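Local coordinates for protein putative branched-chain amino acid ABC transporter (Rhodospirillum rubrum ATCC 11170, PDB 3HUT) that probably binds a branched-chain amino acid or a related ligand outside the cytoplasm and delivers it to an ABC transporter, at residues 23-34 with 262-271; 140-149 with 167-178. One frame throughout, in Å; residues are numbered along the deposited sequence.

Interaction 1 of 2, residues 23-34 with 262-271; sequences VFQEAARLQLDR and EFVSAYETLY
E26 CB sits over the face of the Y271 ring, 3.6 Å from the centroid and nearly along the ring normal, a CH-pi contact, and its carboxylate is stacked there at a tilt of 29°. The same carboxylate stands almost upright to the ring of Y267, whose OH approaches E26 OE1 at 2.5 Å, a weak bond that is not settled. Y271 OH meanwhile makes a weak bond to the backbone O of E26, 2.6 Å away, and L270 CG backs the other face of the Y271 ring. The two helices cross steeply, at 114°, with axes 10.9 Å apart, and knobs-into-holes packing fills the centre: L30 inserts among F263, A266, Y267 and L270. Its CG is anti to the backbone N (chi1 -163°), which lets CD2 reach A266 CB at 3.9 Å while CD1 meets L270 CD2. F263 in turn stacks on Y283 of helix 277-296. The edges toward solvent are looser. A water beside the E26-Y271 pair spans E26 OE2 and the backbone O of Y271. At the other end the extended R34 runs over to A266, its NH2 3.0 Å from A266 CB, while its charge stays short of contact with E262.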
loop_
_atom_site.group_PDB
_atom_site.type_symbol
_atom_site.label_atom_id
_atom_site.label_comp_id
_atom_site.label_asym_id
_atom_site.label_seq_id
_atom_site.Cartn_x
_atom_site.Cartn_y
_atom_site.Cartn_z
ATOM N N VAL A 23 12.298 -0.992 -9.381
ATOM C CA VAL A 23 11.103 -1.813 -9.552
ATOM C C VAL A 23 9.938 -0.967 -10.063
ATOM O O VAL A 23 9.011 -1.486 -10.681
ATOM C CB VAL A 23 10.708 -2.557 -8.241
ATOM C CG1 VAL A 23 11.872 -3.431 -7.785
ATOM C CG2 VAL A 23 10.307 -1.576 -7.153
ATOM N N PHE A 24 9.993 0.338 -9.809
ATOM C CA PHE A 24 8.963 1.253 -10.289
ATOM C C PHE A 24 9.064 1.290 -11.809
ATOM O O PHE A 24 8.059 1.245 -12.520
ATOM C CB PHE A 24 9.200 2.671 -9.752
ATOM C CG PHE A 24 8.597 2.935 -8.397
ATOM C CD1 PHE A 24 7.995 1.916 -7.659
ATOM C CD2 PHE A 24 8.642 4.218 -7.854
ATOM C CE1 PHE A 24 7.444 2.172 -6.399
ATOM C CE2 PHE A 24 8.096 4.484 -6.600
ATOM C CZ PHE A 24 7.496 3.459 -5.870
ATOM N N GLN A 25 10.295 1.381 -12.298
ATOM C CA GLN A 25 10.544 1.442 -13.729
ATOM C C GLN A 25 10.226 0.113 -14.412
ATOM O O GLN A 25 9.739 0.094 -15.539
ATOM C CB GLN A 25 11.996 1.856 -13.984
ATOM C CG GLN A 25 12.318 2.157 -15.436
ATOM C CD GLN A 25 13.529 3.063 -15.582
ATOM O OE1 GLN A 25 14.576 2.820 -14.982
ATOM N NE2 GLN A 25 13.390 4.115 -16.386
ATOM N N GLU A 26 10.496 -0.997 -13.732
ATOM C CA GLU A 26 10.202 -2.305 -14.307
ATOM C C GLU A 26 8.689 -2.445 -14.473
ATOM O O GLU A 26 8.201 -2.872 -15.517
ATOM C CB GLU A 26 10.730 -3.420 -13.402
ATOM C CG GLU A 26 12.249 -3.458 -13.275
ATOM C CD GLU A 26 12.738 -4.664 -12.493
ATOM O OE1 GLU A 26 12.139 -4.981 -11.444
ATOM O OE2 GLU A 26 13.729 -5.292 -12.921
ATOM N N ALA A 27 7.952 -2.064 -13.436
ATOM C CA ALA A 27 6.499 -2.141 -13.459
ATOM C C ALA A 27 5.916 -1.146 -14.458
ATOM O O ALA A 27 4.994 -1.476 -15.208
ATOM C CB ALA A 27 5.945 -1.870 -12.065
ATOM N N ALA A 28 6.458 0.068 -14.467
ATOM C CA ALA A 28 5.987 1.112 -15.377
ATOM C C ALA A 28 6.067 0.660 -16.829
ATOM O O ALA A 28 5.113 0.813 -17.597
ATOM C CB ALA A 28 6.810 2.382 -15.189
ATOM N N ARG A 29 7.214 0.105 -17.193
ATOM C CA ARG A 29 7.455 -0.371 -18.549
ATOM C C ARG A 29 6.406 -1.391 -18.992
ATOM O O ARG A 29 5.878 -1.309 -20.099
ATOM C CB ARG A 29 8.860 -0.982 -18.620
ATOM C CG ARG A 29 9.131 -1.903 -19.803
ATOM C CD ARG A 29 9.271 -1.158 -21.118
ATOM N NE ARG A 29 9.831 -2.028 -22.154
ATOM C CZ ARG A 29 10.011 -1.672 -23.422
ATOM N NH1 ARG A 29 9.674 -0.454 -23.826
ATOM N NH2 ARG A 29 10.534 -2.533 -24.287
ATOM N N LEU A 30 6.106 -2.349 -18.124
ATOM C CA LEU A 30 5.126 -3.384 -18.446
ATOM C C LEU A 30 3.747 -2.779 -18.722
ATOM O O LEU A 30 3.108 -3.092 -19.725
ATOM C CB LEU A 30 5.030 -4.380 -17.291
ATOM C CG LEU A 30 4.368 -5.732 -17.564
ATOM C CD1 LEU A 30 5.135 -6.469 -18.648
ATOM C CD2 LEU A 30 4.363 -6.557 -16.286
ATOM N N GLN A 31 3.294 -1.915 -17.821
ATOM C CA GLN A 31 1.992 -1.265 -17.950
ATOM C C GLN A 31 1.916 -0.369 -19.193
ATOM O O GLN A 31 0.967 -0.452 -19.983
ATOM C CB GLN A 31 1.718 -0.432 -16.696
ATOM C CG GLN A 31 0.292 0.088 -16.544
ATOM C CD GLN A 31 -0.719 -1.016 -16.263
ATOM O OE1 GLN A 31 -1.239 -1.652 -17.185
ATOM N NE2 GLN A 31 -0.995 -1.253 -14.980
ATOM N N LEU A 32 2.914 0.493 -19.359
ATOM C CA LEU A 32 2.944 1.406 -20.493
ATOM C C LEU A 32 2.932 0.647 -21.814
ATOM O O LEU A 32 2.158 0.965 -22.719
ATOM C CB LEU A 32 4.186 2.300 -20.427
ATOM C CG LEU A 32 4.255 3.403 -21.483
ATOM C CD1 LEU A 32 3.121 4.398 -21.252
ATOM C CD2 LEU A 32 5.598 4.101 -21.411
ATOM N N ASP A 33 3.787 -0.362 -21.929
ATOM C CA ASP A 33 3.839 -1.131 -23.160
ATOM C C ASP A 33 2.480 -1.747 -23.471
ATOM O O ASP A 33 2.032 -1.710 -24.618
ATOM C CB ASP A 33 4.922 -2.214 -23.075
ATOM C CG ASP A 33 6.325 -1.643 -23.197
ATOM O OD1 ASP A 33 6.463 -0.436 -23.500
ATOM O OD2 ASP A 33 7.292 -2.403 -22.995
ATOM N N ARG A 34 1.810 -2.291 -22.455
ATOM C CA ARG A 34 0.495 -2.895 -22.676
ATOM C C ARG A 34 -0.505 -1.846 -23.132
ATOM O O ARG A 34 -1.260 -2.064 -24.079
ATOM C CB ARG A 34 -0.036 -3.556 -21.401
ATOM C CG ARG A 34 0.826 -4.678 -20.875
ATOM C CD ARG A 34 0.070 -5.525 -19.865
ATOM N NE ARG A 34 0.979 -6.261 -18.991
ATOM C CZ ARG A 34 0.593 -7.161 -18.090
ATOM N NH1 ARG A 34 -0.693 -7.454 -17.945
ATOM N NH2 ARG A 34 1.494 -7.750 -17.316
ATOM N N GLU A 262 -1.738 -12.576 -13.681
ATOM C CA GLU A 262 -1.299 -12.201 -15.019
ATOM C C GLU A 262 -0.151 -11.205 -14.896
ATOM O O GLU A 262 0.803 -11.238 -15.675
ATOM C CB GLU A 262 -2.448 -11.583 -15.811
ATOM C CG GLU A 262 -2.103 -11.294 -17.260
ATOM C CD GLU A 262 -1.678 -12.542 -18.018
ATOM O OE1 GLU A 262 -1.750 -13.652 -17.441
ATOM O OE2 GLU A 262 -1.276 -12.417 -19.196
ATOM N N PHE A 263 -0.255 -10.309 -13.919
ATOM C CA PHE A 263 0.796 -9.334 -13.676
ATOM C C PHE A 263 1.991 -10.067 -13.073
ATOM O O PHE A 263 3.131 -9.875 -13.493
ATOM C CB PHE A 263 0.326 -8.264 -12.687
ATOM C CG PHE A 263 1.452 -7.513 -12.028
ATOM C CD1 PHE A 263 2.276 -6.670 -12.770
ATOM C CD2 PHE A 263 1.695 -7.655 -10.660
ATOM C CE1 PHE A 263 3.325 -5.975 -12.163
ATOM C CE2 PHE A 263 2.741 -6.966 -10.045
ATOM C CZ PHE A 263 3.557 -6.124 -10.796
ATOM N N VAL A 264 1.717 -10.900 -12.074
ATOM C CA VAL A 264 2.770 -11.655 -11.408
ATOM C C VAL A 264 3.545 -12.491 -12.422
ATOM O O VAL A 264 4.778 -12.492 -12.419
ATOM C CB VAL A 264 2.188 -12.571 -10.306
ATOM C CG1 VAL A 264 3.294 -13.412 -9.674
ATOM C CG2 VAL A 264 1.510 -11.724 -9.241
ATOM N N SER A 265 2.815 -13.186 -13.293
ATOM C CA SER A 265 3.415 -14.028 -14.331
ATOM C C SER A 265 4.225 -13.210 -15.336
ATOM O O SER A 265 5.381 -13.534 -15.630
ATOM C CB SER A 265 2.319 -14.806 -15.069
ATOM O OG SER A 265 2.854 -15.569 -16.138
ATOM N N ALA A 266 3.616 -12.154 -15.865
ATOM C CA ALA A 266 4.285 -11.293 -16.834
ATOM C C ALA A 266 5.565 -10.703 -16.258
ATOM O O ALA A 266 6.596 -10.649 -16.936
ATOM C CB ALA A 266 3.357 -10.164 -17.265
ATOM N N TYR A 267 5.485 -10.262 -15.007
ATOM C CA TYR A 267 6.613 -9.648 -14.315
ATOM C C TYR A 267 7.787 -10.603 -14.093
ATOM O O TYR A 267 8.938 -10.267 -14.383
ATOM C CB TYR A 267 6.152 -9.105 -12.962
ATOM C CG TYR A 267 7.120 -8.134 -12.340
ATOM C CD1 TYR A 267 6.951 -6.759 -12.501
ATOM C CD2 TYR A 267 8.214 -8.585 -11.603
ATOM C CE1 TYR A 267 7.848 -5.855 -11.941
ATOM C CE2 TYR A 267 9.119 -7.688 -11.041
ATOM C CZ TYR A 267 8.926 -6.326 -11.214
ATOM O OH TYR A 267 9.803 -5.431 -10.650
ATOM N N GLU A 268 7.493 -11.787 -13.563
ATOM C CA GLU A 268 8.530 -12.779 -13.295
ATOM C C GLU A 268 9.176 -13.246 -14.589
ATOM O O GLU A 268 10.392 -13.423 -14.660
ATOM C CB GLU A 268 7.940 -13.976 -12.541
ATOM C CG GLU A 268 7.255 -13.590 -11.240
ATOM C CD GLU A 268 6.819 -14.792 -10.418
ATOM O OE1 GLU A 268 6.221 -15.728 -10.994
ATOM O OE2 GLU A 268 7.065 -14.793 -9.192
ATOM N N THR A 269 8.357 -13.424 -15.618
ATOM C CA THR A 269 8.847 -13.870 -16.913
ATOM C C THR A 269 9.806 -12.855 -17.528
ATOM O O THR A 269 10.881 -13.207 -18.020
ATOM C CB THR A 269 7.680 -14.096 -17.892
ATOM O OG1 THR A 269 6.912 -15.224 -17.459
ATOM C CG2 THR A 269 8.197 -14.344 -19.306
ATOM N N LEU A 270 9.410 -11.591 -17.491
ATOM C CA LEU A 270 10.214 -10.529 -18.070
ATOM C C LEU A 270 11.406 -10.083 -17.234
ATOM O O LEU A 270 12.471 -9.799 -17.781
ATOM C CB LEU A 270 9.322 -9.320 -18.361
ATOM C CG LEU A 270 9.993 -8.073 -18.936
ATOM C CD1 LEU A 270 10.716 -8.420 -20.227
ATOM C CD2 LEU A 270 8.936 -7.004 -19.181
ATOM N N TYR A 271 11.238 -10.036 -15.917
ATOM C CA TYR A 271 12.304 -9.569 -15.033
ATOM C C TYR A 271 13.044 -10.629 -14.223
ATOM O O TYR A 271 14.040 -10.325 -13.557
ATOM C CB TYR A 271 11.737 -8.490 -14.107
ATOM C CG TYR A 271 11.172 -7.326 -14.886
ATOM C CD1 TYR A 271 11.994 -6.552 -15.704
ATOM C CD2 TYR A 271 9.810 -7.023 -14.849
ATOM C CE1 TYR A 271 11.481 -5.511 -16.469
ATOM C CE2 TYR A 271 9.284 -5.978 -15.615
ATOM C CZ TYR A 271 10.129 -5.229 -16.422
ATOM O OH TYR A 271 9.628 -4.204 -17.190
HETATM O O HOH W 1 15.297 -7.449 -13.116
#

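Interaction 2 of 2, residues 140-149 with 167-178; sequences TSVAVIGVTT and GGAVVVNEEVPP
V144 and V170 meet through their methyl groups on one face of a parallel pair of strands, CG2 of V144 lying 3.7 Å from CG1 of V170. Followed outward, V144 has its CB 3.6 Å from N173 OD1; CG1, anti to the backbone N (chi1 177°), stays alongside that same oxygen, while CG2 turns to V170. On the face carrying A143 and V172, the two CB atoms approach to 3.7 Å. Between the backbones the bonds alternate regularly from V144 to T148: V144 N to V172 O is nearly straight at 171°, and E174 N to V144 O follows at 2.9 Å. Near the start a beta bulge at V171 shifts the register by one residue, and the bond from V171 N to V142 O is weak. At the far end P178 CG presses tightly on V147 CG2, 3.3 Å away, and also touches T149 CG2. T148, just past the strand, sets its CG2 4.0 Å from E175 CB and its OG1 against P177 CA; a glycine here would probably leave E175 CB and P177 without this packing and let the loop after the strand move more freely. T149 OG1 caps G152 N as helix 150-165 begins. That helix completes a beta-alpha-beta crossover, packing F159 on V142 and V144, while helix 184-193 touches I145 and V172 on the opposite face and strand 197-201 hydrogen-bonds to the other edge of 141-147.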
loop_
_atom_site.group_PDB
_atom_site.type_symbol
_atom_site.label_atom_id
_atom_site.label_comp_id
_atom_site.label_asym_id
_atom_site.label_seq_id
_atom_site.Cartn_x
_atom_site.Cartn_y
_atom_site.Cartn_z
ATOM N N THR A 140 -16.181 -10.210 20.116
ATOM C CA THR A 140 -16.677 -9.057 20.856
ATOM C C THR A 140 -15.662 -8.555 21.874
ATOM O O THR A 140 -15.845 -7.490 22.458
ATOM C CB THR A 140 -17.995 -9.384 21.579
ATOM O OG1 THR A 140 -17.826 -10.565 22.369
ATOM C CG2 THR A 140 -19.102 -9.609 20.573
ATOM N N SER A 141 -14.598 -9.327 22.094
ATOM C CA SER A 141 -13.544 -8.922 23.024
ATOM C C SER A 141 -12.212 -9.359 22.431
ATOM O O SER A 141 -12.043 -10.515 22.045
ATOM C CB SER A 141 -13.726 -9.574 24.396
ATOM O OG SER A 141 -13.304 -10.924 24.370
ATOM N N VAL A 142 -11.263 -8.435 22.360
ATOM C CA VAL A 142 -9.970 -8.758 21.782
ATOM C C VAL A 142 -8.810 -8.128 22.542
ATOM O O VAL A 142 -8.986 -7.200 23.338
ATOM C CB VAL A 142 -9.914 -8.276 20.308
ATOM C CG1 VAL A 142 -9.962 -6.753 20.268
ATOM C CG2 VAL A 142 -8.661 -8.805 19.612
ATOM N N ALA A 143 -7.621 -8.655 22.289
ATOM C CA ALA A 143 -6.405 -8.141 22.888
ATOM C C ALA A 143 -5.678 -7.481 21.724
ATOM O O ALA A 143 -5.583 -8.061 20.641
ATOM C CB ALA A 143 -5.564 -9.286 23.455
ATOM N N VAL A 144 -5.196 -6.262 21.927
ATOM C CA VAL A 144 -4.475 -5.577 20.868
ATOM C C VAL A 144 -3.024 -5.398 21.285
ATOM O O VAL A 144 -2.737 -4.846 22.347
ATOM C CB VAL A 144 -5.062 -4.187 20.571
ATOM C CG1 VAL A 144 -4.221 -3.496 19.496
ATOM C CG2 VAL A 144 -6.520 -4.312 20.121
ATOM N N ILE A 145 -2.114 -5.888 20.456
ATOM C CA ILE A 145 -0.692 -5.758 20.723
ATOM C C ILE A 145 -0.124 -5.007 19.529
ATOM O O ILE A 145 -0.242 -5.467 18.394
ATOM C CB ILE A 145 -0.004 -7.129 20.826
ATOM C CG1 ILE A 145 -0.721 -7.996 21.858
ATOM C CG2 ILE A 145 1.456 -6.946 21.226
ATOM C CD1 ILE A 145 -0.102 -9.363 22.025
ATOM N N GLY A 146 0.478 -3.850 19.779
ATOM C CA GLY A 146 1.019 -3.071 18.683
ATOM C C GLY A 146 2.370 -2.426 18.935
ATOM O O GLY A 146 2.685 -2.018 20.054
ATOM N N VAL A 147 3.166 -2.329 17.874
ATOM C CA VAL A 147 4.489 -1.727 17.946
ATOM C C VAL A 147 4.334 -0.205 17.988
ATOM O O VAL A 147 3.364 0.347 17.461
ATOM C CB VAL A 147 5.356 -2.149 16.724
ATOM C CG1 VAL A 147 4.745 -1.618 15.437
ATOM C CG2 VAL A 147 6.782 -1.647 16.889
ATOM N N THR A 148 5.288 0.471 18.620
ATOM C CA THR A 148 5.232 1.921 18.755
ATOM C C THR A 148 5.735 2.738 17.569
ATOM O O THR A 148 6.164 3.877 17.738
ATOM C CB THR A 148 5.982 2.377 20.022
ATOM O OG1 THR A 148 7.279 1.772 20.055
ATOM C CG2 THR A 148 5.210 1.972 21.269
ATOM N N THR A 149 5.683 2.168 16.370
ATOM C CA THR A 149 6.105 2.898 15.180
ATOM C C THR A 149 4.910 3.767 14.799
ATOM O O THR A 149 3.821 3.572 15.333
ATOM C CB THR A 149 6.423 1.947 14.020
ATOM O OG1 THR A 149 5.265 1.159 13.720
ATOM C CG2 THR A 149 7.566 1.020 14.395
ATOM N N GLY A 167 -19.338 -2.128 18.975
ATOM C CA GLY A 167 -19.756 -2.822 20.181
ATOM C C GLY A 167 -18.753 -3.777 20.796
ATOM O O GLY A 167 -19.066 -4.462 21.771
ATOM N N GLY A 168 -17.548 -3.833 20.240
ATOM C CA GLY A 168 -16.540 -4.727 20.781
ATOM C C GLY A 168 -15.745 -4.072 21.889
ATOM O O GLY A 168 -15.737 -2.848 22.022
ATOM N N ALA A 169 -15.075 -4.886 22.695
ATOM C CA ALA A 169 -14.271 -4.363 23.788
ATOM C C ALA A 169 -12.815 -4.790 23.645
ATOM O O ALA A 169 -12.520 -5.913 23.238
ATOM C CB ALA A 169 -14.825 -4.843 25.130
ATOM N N VAL A 170 -11.915 -3.872 23.974
ATOM C CA VAL A 170 -10.484 -4.136 23.932
ATOM C C VAL A 170 -10.081 -4.336 25.389
ATOM O O VAL A 170 -9.787 -3.373 26.096
ATOM C CB VAL A 170 -9.707 -2.939 23.347
ATOM C CG1 VAL A 170 -8.222 -3.269 23.287
ATOM C CG2 VAL A 170 -10.238 -2.602 21.962
ATOM N N VAL A 171 -10.082 -5.588 25.832
ATOM C CA VAL A 171 -9.761 -5.917 27.217
ATOM C C VAL A 171 -8.269 -5.925 27.553
ATOM O O VAL A 171 -7.889 -5.931 28.724
ATOM C CB VAL A 171 -10.383 -7.271 27.599
ATOM C CG1 VAL A 171 -11.891 -7.190 27.457
ATOM C CG2 VAL A 171 -9.825 -8.374 26.710
ATOM N N VAL A 172 -7.435 -5.933 26.519
ATOM C CA VAL A 172 -5.986 -5.901 26.683
ATOM C C VAL A 172 -5.431 -5.025 25.571
ATOM O O VAL A 172 -5.771 -5.206 24.401
ATOM C CB VAL A 172 -5.349 -7.312 26.583
ATOM C CG1 VAL A 172 -3.863 -7.202 26.265
ATOM C CG2 VAL A 172 -5.524 -8.053 27.896
ATOM N N ASN A 173 -4.597 -4.061 25.945
ATOM C CA ASN A 173 -3.987 -3.161 24.979
ATOM C C ASN A 173 -2.537 -2.930 25.382
ATOM O O ASN A 173 -2.253 -2.223 26.351
ATOM C CB ASN A 173 -4.738 -1.827 24.937
ATOM C CG ASN A 173 -4.260 -0.929 23.813
ATOM O OD1 ASN A 173 -4.269 -1.323 22.645
ATOM N ND2 ASN A 173 -3.837 0.281 24.158
ATOM N N GLU A 174 -1.619 -3.532 24.637
ATOM C CA GLU A 174 -0.203 -3.407 24.943
ATOM C C GLU A 174 0.605 -2.780 23.810
ATOM O O GLU A 174 0.491 -3.196 22.657
ATOM C CB GLU A 174 0.371 -4.791 25.272
ATOM C CG GLU A 174 1.817 -4.773 25.743
ATOM C CD GLU A 174 1.974 -4.166 27.123
ATOM O OE1 GLU A 174 1.510 -3.024 27.334
ATOM O OE2 GLU A 174 2.565 -4.830 27.997
ATOM N N GLU A 175 1.410 -1.774 24.143
ATOM C CA GLU A 175 2.262 -1.116 23.160
ATOM C C GLU A 175 3.691 -1.575 23.440
ATOM O O GLU A 175 4.166 -1.479 24.571
ATOM C CB GLU A 175 2.177 0.411 23.286
ATOM C CG GLU A 175 0.770 0.982 23.208
ATOM C CD GLU A 175 0.753 2.495 23.027
ATOM O OE1 GLU A 175 1.581 3.188 23.658
ATOM O OE2 GLU A 175 -0.099 2.995 22.262
ATOM N N VAL A 176 4.368 -2.090 22.418
ATOM C CA VAL A 176 5.739 -2.563 22.573
ATOM C C VAL A 176 6.656 -1.934 21.534
ATOM O O VAL A 176 6.220 -1.568 20.445
ATOM C CB VAL A 176 5.829 -4.104 22.430
ATOM C CG1 VAL A 176 5.019 -4.776 23.525
ATOM C CG2 VAL A 176 5.323 -4.536 21.059
ATOM N N PRO A 177 7.947 -1.795 21.860
ATOM C CA PRO A 177 8.895 -1.204 20.914
ATOM C C PRO A 177 9.335 -2.192 19.837
ATOM O O PRO A 177 9.275 -3.410 20.026
ATOM C CB PRO A 177 10.055 -0.783 21.812
ATOM C CG PRO A 177 10.058 -1.855 22.852
ATOM C CD PRO A 177 8.580 -2.017 23.172
ATOM N N PRO A 178 9.774 -1.675 18.681
ATOM C CA PRO A 178 10.226 -2.546 17.596
ATOM C C PRO A 178 11.386 -3.368 18.144
ATOM O O PRO A 178 12.220 -2.837 18.873
ATOM C CB PRO A 178 10.687 -1.558 16.531
ATOM C CG PRO A 178 9.847 -0.345 16.795
ATOM C CD PRO A 178 9.865 -0.258 18.293
#

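In the fold
Interactions 1 and 2 flank the middle of the molecule, about 39 Å apart between centres and about 20 Å between nearest atoms. Both strands of interaction 2 fall in the sequence between the two helices of interaction 1. Helix 18-37 packs beside the parallel sheet containing strands 5-11 and 46-52, and the late helix 258-271 returns to it; strands 141-147 and 169-176 belong to the other, mixed sheet. This fits the two-lobed architecture of periplasmic binding proteins, in which the chain passes back and forth between lobes. Interaction 1 thus probably joins distant sequence within one lobe, while interaction 2 is a local strand pair of the other.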